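Local coordinates for protein manganese-dependent ADP-ribose/CDP-alcohol diphosphatase (Danio rerio, PDB 2NXF) that probably hydrolyses ADP-ribose and CDP-alcohols such as CDP-choline and CDP-glycerol at a dinuclear metal centre, at residues Q207-D210 and A211-L215. Numbering follows the deposited sequence.
Sequences QWLD and AVLTL
Val212 lays its CG2 methyl over one face of the Trp208 indole, 3.9 Å from the centroid of the five-membered ring and 16° off its normal, a CH-pi contact, with the methyl displaced toward the rim and lying above NE1 and CE2. The two side chains run side by side in the same direction: the indole's CG stands anti to the backbone N (chi1 167°), which carries the ring along the helix to its i+4 neighbour, and the branched valine has a methyl beside its own N to meet it. One turn apart in the same way, Leu209 CD1 touches Leu213 CD1 at 4.0 Å, the two leucines crossing at a slant. On the polar flank, water 1 donates to Asp210 OD2 at 2.6 Å and lies 2.8 Å from Thr214 OG1, so two short polar side chains are joined through solvent. Beneath all three pairs runs the i to i+4 ladder of an alpha helix, 203-219, which precedes strand 222-227 of the calcineurin-like phosphoesterase fold. Of the four rungs that join the two segments, Val212 N to Trp208 O is the straightest, 2.9 Å with an N-H...O angle of 172°; Thr214 N reaches Asp210 O at 3.0 Å. The helix is amphipathic: Trp208, Leu209 and Val212 pack on Val145 of strand 142-146, while both leucines also meet Val251 of helix 245-253, where bulky apolar groups suit the buried face. Further out, Ser124 hydrogen-bonds the indole NE1, and His255 holds Asp210 OD1, leaving OD2 to the water. A leucine in place of Trp208 would probably leave Ser124 OG without its indole partner and strip Val212 CG2 of the flat surface on which it rests.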
loop_
_atom_site.group_PDB
_atom_site.type_symbol
_atom_site.label_atom_id
_atom_site.label_comp_id
_atom_site.label_asym_id
_atom_site.label_seq_id
_atom_site.Cartn_x
_atom_site.Cartn_y
_atom_site.Cartn_z
ATOM N N GLN A 207 9.183 0.062 16.107
ATOM C CA GLN A 207 9.494 -0.788 17.260
ATOM C C GLN A 207 8.528 -1.973 17.302
ATOM O O GLN A 207 8.927 -3.109 17.584
ATOM C CB GLN A 207 9.467 0.033 18.556
ATOM C CG GLN A 207 10.718 0.919 18.683
ATOM C CD GLN A 207 10.752 1.793 19.933
ATOM O OE1 GLN A 207 9.708 2.157 20.491
ATOM N NE2 GLN A 207 11.958 2.153 20.367
ATOM N N TRP A 208 7.259 -1.714 16.989
ATOM C CA TRP A 208 6.274 -2.789 16.929
ATOM C C TRP A 208 6.549 -3.764 15.766
ATOM O O TRP A 208 6.537 -4.984 15.953
ATOM C CB TRP A 208 4.864 -2.195 16.845
ATOM C CG TRP A 208 3.744 -3.141 16.470
ATOM C CD1 TRP A 208 3.022 -3.968 17.308
ATOM C CD2 TRP A 208 3.174 -3.305 15.165
ATOM N NE1 TRP A 208 2.056 -4.646 16.590
ATOM C CE2 TRP A 208 2.127 -4.254 15.275
ATOM C CE3 TRP A 208 3.452 -2.741 13.910
ATOM C CZ2 TRP A 208 1.370 -4.659 14.180
ATOM C CZ3 TRP A 208 2.690 -3.145 12.805
ATOM C CH2 TRP A 208 1.659 -4.091 12.954
ATOM N N LEU A 209 6.804 -3.229 14.581
ATOM C CA LEU A 209 7.159 -4.081 13.438
ATOM C C LEU A 209 8.375 -4.958 13.802
ATOM O O LEU A 209 8.383 -6.174 13.586
ATOM C CB LEU A 209 7.525 -3.196 12.244
ATOM C CG LEU A 209 8.079 -3.980 11.043
ATOM C CD1 LEU A 209 7.079 -5.023 10.520
ATOM C CD2 LEU A 209 8.473 -2.953 9.943
ATOM N N ASP A 210 9.403 -4.333 14.365
ATOM C CA ASP A 210 10.609 -5.071 14.760
ATOM C C ASP A 210 10.293 -6.205 15.753
ATOM O O ASP A 210 10.840 -7.306 15.645
ATOM C CB ASP A 210 11.652 -4.113 15.341
ATOM C CG ASP A 210 12.951 -4.803 15.640
ATOM O OD1 ASP A 210 13.598 -5.314 14.699
ATOM O OD2 ASP A 210 13.304 -4.886 16.829
ATOM N N ALA A 211 9.391 -5.930 16.697
ATOM C CA ALA A 211 8.967 -6.937 17.691
ATOM C C ALA A 211 8.206 -8.082 17.039
ATOM O O ALA A 211 8.465 -9.254 17.336
ATOM C CB ALA A 211 8.107 -6.283 18.778
ATOM N N VAL A 212 7.264 -7.738 16.160
ATOM C CA VAL A 212 6.496 -8.747 15.395
ATOM C C VAL A 212 7.475 -9.671 14.664
ATOM O O VAL A 212 7.371 -10.903 14.727
ATOM C CB VAL A 212 5.497 -8.073 14.420
ATOM C CG1 VAL A 212 4.825 -9.109 13.509
ATOM C CG2 VAL A 212 4.417 -7.334 15.232
ATOM N N LEU A 213 8.466 -9.072 14.003
ATOM C CA LEU A 213 9.426 -9.872 13.234
ATOM C C LEU A 213 10.342 -10.755 14.072
ATOM O O LEU A 213 10.686 -11.864 13.661
ATOM C CB LEU A 213 10.240 -8.963 12.302
ATOM C CG LEU A 213 9.392 -8.237 11.238
ATOM C CD1 LEU A 213 10.286 -7.334 10.385
ATOM C CD2 LEU A 213 8.551 -9.187 10.333
ATOM N N THR A 214 10.739 -10.278 15.256
ATOM C CA THR A 214 11.521 -11.074 16.197
ATOM C C THR A 214 10.734 -12.332 16.592
ATOM O O THR A 214 11.260 -13.443 16.575
ATOM C CB THR A 214 11.888 -10.246 17.441
ATOM O OG1 THR A 214 12.792 -9.190 17.069
ATOM C CG2 THR A 214 12.523 -11.122 18.534
ATOM N N LEU A 215 9.457 -12.150 16.903
ATOM C CA LEU A 215 8.637 -13.278 17.298
ATOM C C LEU A 215 8.444 -14.228 16.113
ATOM O O LEU A 215 8.574 -15.440 16.278
ATOM C CB LEU A 215 7.318 -12.810 17.898
ATOM C CG LEU A 215 7.433 -12.022 19.231
ATOM C CD1 LEU A 215 6.055 -12.062 19.845
ATOM C CD2 LEU A 215 8.445 -12.592 20.217
HETATM O O HOH W 1 12.528 -6.810 18.449
#